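Local coordinates for protein aspergillopepsin-2 heavy chain (Aspergillus niger var. macrosporus, PDB 1Y43) that is the heavy chain of an acid endopeptidase of the peptidase G1 family, which probably cleaves peptide bonds in proteins at low pH, at residues B[11-25]-B[65-79]. Numbering follows the deposited sequence.
Sequences VGIDGDTCETAILQT and VTVEATSKSSGSATV
Val67 packs against Leu23, its CB 3.7 Å from Leu23 CG, the two side chains lying antiparallel alongside each other. Val67 CG1 is anti to the carbonyl carbon and CG2 between the backbone N and that carbon (chi1 -71°), which sends the methyls to different strands: CG1 lies 3.9 Å from Gln24 CA in strand 22-25, CG2 3.9 Å from Ile13 CG1 in strand 11-13. Leu23 holds CG anti to its backbone N (chi1 164°), and its CD2 reaches 3.5 Å from Glu68 O, a van der Waals approach to the backbone. Thr25 spreads its branches over both opposing strands. Its CB lies 3.7 Å from Ala77 CB, CG2 packs against Val65 CB and Val67 CG1, and OG1 touches Val79 CG2. Val11 meets Val65 at a slant, CG1 3.6 Å from Val65 CG2. The axes of strands 22-25 and 65-69 come within 6.7 Å at 153°, and no backbone hydrogen bond crosses between the hairpins, as expected for sheets stacked face to face in a beta sandwich. Residues 65-68 also pair antiparallel with a strand of another protein's chain, extending their sheet. Van der Waals packing, mostly of apolar groups, carries this buried interface, and Trp41 O satisfies the Thr25 hydroxyl.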
ATOM      1  N   VAL B  11      -0.197  -2.638   0.764  1.00  3.09           N
ATOM      2  CA  VAL B  11       0.896  -3.549   1.087  1.00  3.11           C
ATOM      3  C   VAL B  11       1.172  -4.279  -0.222  1.00  3.56           C
ATOM      4  O   VAL B  11       0.271  -4.444  -1.074  1.00  4.05           O
ATOM      5  CB  VAL B  11       0.559  -4.584   2.205  1.00  3.97           C
ATOM      6  CG1 VAL B  11       0.311  -3.874   3.507  1.00  5.08           C
ATOM      7  CG2 VAL B  11      -0.610  -5.473   1.799  1.00  3.44           C
ATOM      8  N   GLY B  12       2.410  -4.689  -0.409  1.00  3.27           N
ATOM      9  CA  GLY B  12       2.731  -5.374  -1.638  1.00  3.79           C
ATOM     10  C   GLY B  12       4.053  -6.098  -1.647  1.00  3.20           C
ATOM     11  O   GLY B  12       4.833  -6.030  -0.689  1.00  3.89           O
ATOM     12  N   ILE B  13       4.236  -6.878  -2.705  1.00  3.71           N
ATOM     13  CA  ILE B  13       5.455  -7.630  -2.951  1.00  4.13           C
ATOM     14  C   ILE B  13       6.063  -7.076  -4.251  1.00  3.95           C
ATOM     15  O   ILE B  13       5.359  -6.907  -5.255  1.00  3.92           O
ATOM     16  CB  ILE B  13       5.151  -9.138  -3.132  1.00  4.28           C
ATOM     17  CG1 ILE B  13       4.615  -9.711  -1.810  1.00  5.50           C
ATOM     18  CG2 ILE B  13       6.406  -9.895  -3.587  1.00  4.23           C
ATOM     19  CD1 ILE B  13       4.178 -11.174  -1.885  1.00  6.04           C
ATOM     20  N   ASP B  14       7.352  -6.747  -4.182  1.00  3.93           N
ATOM     21  CA  ASP B  14       8.134  -6.243  -5.306  1.00  4.53           C
ATOM     22  C   ASP B  14       7.832  -4.829  -5.768  1.00  5.44           C
ATOM     23  O   ASP B  14       7.056  -4.116  -5.130  1.00  5.97           O
ATOM     24  CB  ASP B  14       8.116  -7.254  -6.458  1.00  4.05           C
ATOM     25  CG  ASP B  14       8.804  -8.563  -6.078  1.00  4.29           C
ATOM     26  OD1 ASP B  14       9.752  -8.520  -5.274  1.00  5.28           O
ATOM     27  OD2 ASP B  14       8.389  -9.628  -6.573  1.00  5.52           O
ATOM     28  N   GLY B  15       8.551  -4.387  -6.790  1.00  5.29           N
ATOM     29  CA  GLY B  15       8.351  -3.044  -7.301  1.00  7.08           C
ATOM     30  C   GLY B  15       9.462  -2.054  -6.984  1.00  7.28           C
ATOM     31  O   GLY B  15       9.521  -0.999  -7.608  1.00  8.79           O
ATOM     32  N   ASP B  16      10.327  -2.363  -6.021  1.00  7.46           N
ATOM     33  CA  ASP B  16      11.415  -1.445  -5.687  1.00  8.56           C
ATOM     34  C   ASP B  16      12.710  -1.880  -6.378  1.00  9.44           C
ATOM     35  O   ASP B  16      13.243  -1.144  -7.206  1.00 13.04           O
ATOM     36  CB  ASP B  16      11.604  -1.335  -4.172  1.00  8.84           C
ATOM     37  CG  ASP B  16      12.667  -0.317  -3.784  1.00 10.86           C
ATOM     38  OD1 ASP B  16      13.133   0.460  -4.644  1.00 15.06           O
ATOM     39  OD2 ASP B  16      13.041  -0.292  -2.606  1.00 14.82           O
ATOM     40  N   THR B  17      13.239  -3.047  -6.017  1.00  8.25           N
ATOM     41  CA  THR B  17      14.455  -3.562  -6.658  1.00  9.05           C
ATOM     42  C   THR B  17      14.104  -4.635  -7.692  1.00  9.46           C
ATOM     43  O   THR B  17      14.975  -5.154  -8.394  1.00  9.79           O
ATOM     44  CB  THR B  17      15.470  -4.134  -5.640  1.00  8.15           C
ATOM     45  OG1 THR B  17      14.863  -5.192  -4.892  1.00 10.25           O
ATOM     46  CG2 THR B  17      15.933  -3.050  -4.682  1.00 10.14           C
ATOM     47  N   CYS B  18      12.832  -5.019  -7.727  1.00  8.70           N
ATOM     48  CA  CYS B  18      12.344  -6.005  -8.684  1.00  8.40           C
ATOM     49  C   CYS B  18      11.417  -5.201  -9.584  1.00  9.33           C
ATOM     50  O   CYS B  18      10.379  -4.729  -9.132  1.00  9.18           O
ATOM     51  CB  CYS B  18      11.558  -7.094  -7.971  1.00  8.07           C
ATOM     52  SG  CYS B  18      10.773  -8.209  -9.165  1.00  8.41           S
ATOM     53  N   GLU B  19      11.783  -5.059 -10.853  1.00  9.68           N
ATOM     54  CA  GLU B  19      11.016  -4.233 -11.788  1.00 12.75           C
ATOM     55  C   GLU B  19       9.955  -4.881 -12.666  1.00 11.96           C
ATOM     56  O   GLU B  19       9.201  -4.177 -13.333  1.00 13.20           O
ATOM     57  CB  GLU B  19      11.970  -3.510 -12.743  1.00 16.09           C
ATOM     58  CG  GLU B  19      13.290  -3.069 -12.137  1.00 21.86           C
ATOM     59  CD  GLU B  19      13.136  -1.926 -11.158  1.00 25.94           C
ATOM     60  OE1 GLU B  19      12.292  -1.030 -11.401  1.00 28.56           O
ATOM     61  OE2 GLU B  19      13.880  -1.923 -10.150  1.00 29.15           O
ATOM     62  N   THR B  20       9.886  -6.198 -12.690  1.00 10.41           N
ATOM     63  CA  THR B  20       8.944  -6.855 -13.580  1.00  9.53           C
ATOM     64  C   THR B  20       7.479  -6.974 -13.136  1.00  9.20           C
ATOM     65  O   THR B  20       6.600  -7.223 -13.968  1.00  9.42           O
ATOM     66  CB  THR B  20       9.510  -8.224 -13.974  1.00 10.08           C
ATOM     67  OG1 THR B  20       9.915  -8.909 -12.780  1.00  9.94           O
ATOM     68  CG2 THR B  20      10.753  -8.042 -14.878  1.00 10.30           C
ATOM     69  N   ALA B  21       7.211  -6.775 -11.842  1.00  8.34           N
ATOM     70  CA  ALA B  21       5.846  -6.867 -11.334  1.00  6.68           C
ATOM     71  C   ALA B  21       5.718  -6.345  -9.925  1.00  6.50           C
ATOM     72  O   ALA B  21       6.717  -6.116  -9.239  1.00  7.08           O
ATOM     73  CB  ALA B  21       5.367  -8.309 -11.363  1.00  9.10           C
ATOM     74  N   ILE B  22       4.469  -6.119  -9.534  1.00  5.85           N
ATOM     75  CA  ILE B  22       4.114  -5.698  -8.193  1.00  5.88           C
ATOM     76  C   ILE B  22       2.752  -6.300  -7.906  1.00  5.15           C
ATOM     77  O   ILE B  22       1.816  -6.125  -8.690  1.00  6.56           O
ATOM     78  CB  ILE B  22       3.922  -4.178  -8.006  1.00  6.68           C
ATOM     79  CG1 ILE B  22       5.060  -3.376  -8.624  1.00  8.43           C
ATOM     80  CG2 ILE B  22       3.822  -3.873  -6.506  1.00  6.64           C
ATOM     81  CD1 ILE B  22       4.946  -1.882  -8.393  1.00 10.27           C
ATOM     82  N   LEU B  23       2.663  -7.069  -6.827  1.00  4.55           N
ATOM     83  CA  LEU B  23       1.396  -7.645  -6.392  1.00  4.21           C
ATOM     84  C   LEU B  23       1.028  -6.728  -5.213  1.00  4.72           C
ATOM     85  O   LEU B  23       1.727  -6.711  -4.185  1.00  4.73           O
ATOM     86  CB  LEU B  23       1.572  -9.097  -5.927  1.00  5.59           C
ATOM     87  CG  LEU B  23       0.428  -9.708  -5.105  1.00  5.87           C
ATOM     88  CD1 LEU B  23      -0.920  -9.592  -5.825  1.00  7.52           C
ATOM     89  CD2 LEU B  23       0.746 -11.155  -4.799  1.00  6.70           C
ATOM     90  N   GLN B  24      -0.075  -5.989  -5.339  1.00  3.87           N
ATOM     91  CA  GLN B  24      -0.439  -5.034  -4.297  1.00  3.48           C
ATOM     92  C   GLN B  24      -1.940  -4.861  -4.155  1.00  3.38           C
ATOM     93  O   GLN B  24      -2.711  -5.168  -5.066  1.00  4.02           O
ATOM     94  CB  GLN B  24       0.169  -3.673  -4.638  1.00  4.97           C
ATOM     95  CG  GLN B  24      -0.155  -3.247  -6.064  1.00  6.00           C
ATOM     96  CD  GLN B  24       0.543  -1.970  -6.511  1.00  7.63           C
ATOM     97  OE1 GLN B  24       1.050  -1.179  -5.711  1.00  8.49           O
ATOM     98  NE2 GLN B  24       0.506  -1.774  -7.805  1.00  6.91           N
ATOM     99  N   THR B  25      -2.353  -4.426  -2.975  1.00  2.68           N
ATOM    100  CA  THR B  25      -3.763  -4.201  -2.702  1.00  3.08           C
ATOM    101  C   THR B  25      -3.847  -3.116  -1.645  1.00  2.67           C
ATOM    102  O   THR B  25      -2.986  -3.027  -0.754  1.00  3.83           O
ATOM    103  CB  THR B  25      -4.490  -5.491  -2.264  1.00  3.62           C
ATOM    104  OG1 THR B  25      -5.907  -5.299  -2.391  1.00  4.57           O
ATOM    105  CG2 THR B  25      -4.172  -5.851  -0.802  1.00  5.06           C
ATOM    106  N   VAL B  65      -5.155  -5.570   5.155  1.00  4.60           N
ATOM    107  CA  VAL B  65      -4.823  -5.908   3.775  1.00  5.02           C
ATOM    108  C   VAL B  65      -3.741  -6.980   3.738  1.00  4.90           C
ATOM    109  O   VAL B  65      -2.775  -6.936   4.508  1.00  5.08           O
ATOM    110  CB  VAL B  65      -4.351  -4.669   2.964  1.00  5.71           C
ATOM    111  CG1 VAL B  65      -5.534  -3.775   2.637  1.00  6.26           C
ATOM    112  CG2 VAL B  65      -3.275  -3.884   3.730  1.00  6.99           C
ATOM    113  N   THR B  66      -3.864  -7.891   2.778  1.00  3.89           N
ATOM    114  CA  THR B  66      -2.921  -8.990   2.638  1.00  4.16           C
ATOM    115  C   THR B  66      -2.712  -9.393   1.184  1.00  3.86           C
ATOM    116  O   THR B  66      -3.680  -9.471   0.424  1.00  4.41           O
ATOM    117  CB  THR B  66      -3.489 -10.252   3.340  1.00  4.79           C
ATOM    118  OG1 THR B  66      -3.750  -9.962   4.717  1.00  6.28           O
ATOM    119  CG2 THR B  66      -2.536 -11.433   3.225  1.00  5.66           C
ATOM    120  N   VAL B  67      -1.456  -9.588   0.791  1.00  4.28           N
ATOM    121  CA  VAL B  67      -1.147 -10.129  -0.538  1.00  4.07           C
ATOM    122  C   VAL B  67      -0.356 -11.411  -0.262  1.00  5.33           C
ATOM    123  O   VAL B  67       0.423 -11.490   0.692  1.00  4.99           O
ATOM    124  CB  VAL B  67      -0.319  -9.200  -1.478  1.00  4.82           C
ATOM    125  CG1 VAL B  67      -1.163  -8.017  -1.943  1.00  4.89           C
ATOM    126  CG2 VAL B  67       0.980  -8.755  -0.838  1.00  4.45           C
ATOM    127  N   GLU B  68      -0.608 -12.434  -1.068  1.00  6.18           N
ATOM    128  CA  GLU B  68       0.059 -13.722  -0.932  1.00  7.61           C
ATOM    129  C   GLU B  68       0.419 -14.214  -2.330  1.00  6.77           C
ATOM    130  O   GLU B  68      -0.383 -14.100  -3.261  1.00  7.27           O
ATOM    131  CB  GLU B  68      -0.885 -14.732  -0.275  1.00 11.67           C
ATOM    132  CG  GLU B  68      -1.233 -14.444   1.189  1.00 20.41           C
ATOM    133  CD  GLU B  68      -2.246 -15.445   1.771  1.00 25.11           C
ATOM    134  OE1 GLU B  68      -2.552 -16.461   1.090  1.00 28.27           O
ATOM    135  OE2 GLU B  68      -2.745 -15.222   2.908  1.00 28.46           O
ATOM    136  N   ALA B  69       1.620 -14.763  -2.471  1.00  6.03           N
ATOM    137  CA  ALA B  69       2.081 -15.292  -3.751  1.00  5.47           C
ATOM    138  C   ALA B  69       2.198 -16.799  -3.620  1.00  5.90           C
ATOM    139  O   ALA B  69       2.902 -17.282  -2.736  1.00  7.44           O
ATOM    140  CB  ALA B  69       3.441 -14.706  -4.107  1.00  5.52           C
ATOM    141  N   THR B  70       1.489 -17.536  -4.462  1.00  5.25           N
ATOM    142  CA  THR B  70       1.564 -18.994  -4.437  1.00  6.54           C
ATOM    143  C   THR B  70       2.654 -19.498  -5.403  1.00  6.92           C
ATOM    144  O   THR B  70       3.054 -20.669  -5.374  1.00  9.32           O
ATOM    145  CB  THR B  70       0.185 -19.639  -4.732  1.00  7.30           C
ATOM    146  OG1 THR B  70      -0.367 -19.075  -5.923  1.00  7.06           O
ATOM    147  CG2 THR B  70      -0.774 -19.390  -3.568  1.00  7.51           C
ATOM    148  N   SER B  71       3.106 -18.607  -6.270  1.00  7.32           N
ATOM    149  CA  SER B  71       4.178 -18.876  -7.212  1.00  7.58           C
ATOM    150  C   SER B  71       4.578 -17.490  -7.719  1.00  7.94           C
ATOM    151  O   SER B  71       3.987 -16.479  -7.310  1.00  7.86           O
ATOM    152  CB  SER B  71       3.714 -19.774  -8.369  1.00  7.31           C
ATOM    153  OG  SER B  71       3.061 -19.049  -9.388  1.00  8.07           O
ATOM    154  N   LYS B  72       5.578 -17.419  -8.586  1.00  8.55           N
ATOM    155  CA  LYS B  72       5.998 -16.123  -9.116  1.00  9.36           C
ATOM    156  C   LYS B  72       4.971 -15.505 -10.068  1.00  8.01           C
ATOM    157  O   LYS B  72       5.072 -14.326 -10.406  1.00  7.49           O
ATOM    158  CB  LYS B  72       7.367 -16.227  -9.793  1.00 12.45           C
ATOM    159  CG  LYS B  72       8.505 -16.423  -8.803  1.00 16.93           C
ATOM    160  CD  LYS B  72       9.813 -16.565  -9.540  1.00 22.22           C
ATOM    161  CE  LYS B  72      10.986 -16.823  -8.601  1.00 25.43           C
ATOM    162  NZ  LYS B  72      12.110 -17.475  -9.363  1.00 30.44           N
ATOM    163  N   SER B  73       3.964 -16.290 -10.453  1.00  7.88           N
ATOM    164  CA  SER B  73       2.928 -15.815 -11.360  1.00  8.38           C
ATOM    165  C   SER B  73       1.495 -16.096 -10.896  1.00  8.08           C
ATOM    166  O   SER B  73       0.565 -16.098 -11.710  1.00  9.20           O
ATOM    167  CB  SER B  73       3.156 -16.370 -12.780  1.00 10.37           C
ATOM    168  OG  SER B  73       3.258 -17.790 -12.795  1.00 13.59           O
ATOM    169  N   SER B  74       1.302 -16.316  -9.596  1.00  5.48           N
ATOM    170  CA  SER B  74      -0.035 -16.580  -9.067  1.00  5.39           C
ATOM    171  C   SER B  74      -0.110 -16.165  -7.603  1.00  4.25           C
ATOM    172  O   SER B  74       0.911 -16.132  -6.909  1.00  4.67           O
ATOM    173  CB  SER B  74      -0.423 -18.063  -9.216  1.00  5.58           C
ATOM    174  OG  SER B  74       0.406 -18.922  -8.455  1.00  6.52           O
ATOM    175  N   GLY B  75      -1.305 -15.813  -7.156  1.00  4.30           N
ATOM    176  CA  GLY B  75      -1.484 -15.404  -5.773  1.00  4.03           C
ATOM    177  C   GLY B  75      -2.840 -14.777  -5.547  1.00  4.34           C
ATOM    178  O   GLY B  75      -3.762 -14.973  -6.336  1.00  5.50           O
ATOM    179  N   SER B  76      -2.951 -13.953  -4.512  1.00  4.50           N
ATOM    180  CA  SER B  76      -4.215 -13.317  -4.190  1.00  3.41           C
ATOM    181  C   SER B  76      -4.024 -11.989  -3.456  1.00  4.60           C
ATOM    182  O   SER B  76      -2.953 -11.699  -2.898  1.00  4.32           O
ATOM    183  CB  SER B  76      -5.065 -14.257  -3.321  1.00  5.08           C
ATOM    184  OG  SER B  76      -4.406 -14.540  -2.093  1.00  6.66           O
ATOM    185  N   ALA B  77      -5.077 -11.187  -3.477  1.00  4.05           N
ATOM    186  CA  ALA B  77      -5.090  -9.904  -2.801  1.00  4.16           C
ATOM    187  C   ALA B  77      -6.370  -9.906  -1.981  1.00  4.02           C
ATOM    188  O   ALA B  77      -7.439 -10.215  -2.522  1.00  5.43           O
ATOM    189  CB  ALA B  77      -5.106  -8.767  -3.816  1.00  3.94           C
ATOM    190  N   THR B  78      -6.265  -9.544  -0.708  1.00  4.06           N
ATOM    191  CA  THR B  78      -7.420  -9.528   0.173  1.00  4.51           C
ATOM    192  C   THR B  78      -7.529  -8.240   0.963  1.00  5.08           C
ATOM    193  O   THR B  78      -6.524  -7.724   1.478  1.00  4.78           O
ATOM    194  CB  THR B  78      -7.349 -10.695   1.172  1.00  5.76           C
ATOM    195  OG1 THR B  78      -7.349 -11.939   0.451  1.00  6.27           O
ATOM    196  CG2 THR B  78      -8.518 -10.652   2.166  1.00  6.73           C
ATOM    197  N   VAL B  79      -8.754  -7.711   1.024  1.00  4.79           N
ATOM    198  CA  VAL B  79      -9.062  -6.501   1.781  1.00  4.94           C
ATOM    199  C   VAL B  79     -10.204  -6.854   2.730  1.00  5.26           C
ATOM    200  O   VAL B  79     -11.277  -7.311   2.303  1.00  5.91           O
ATOM    201  CB  VAL B  79      -9.520  -5.319   0.878  1.00  5.39           C
ATOM    202  CG1 VAL B  79      -9.958  -4.131   1.744  1.00  6.16           C
ATOM    203  CG2 VAL B  79      -8.390  -4.893  -0.064  1.00  6.28           C
TER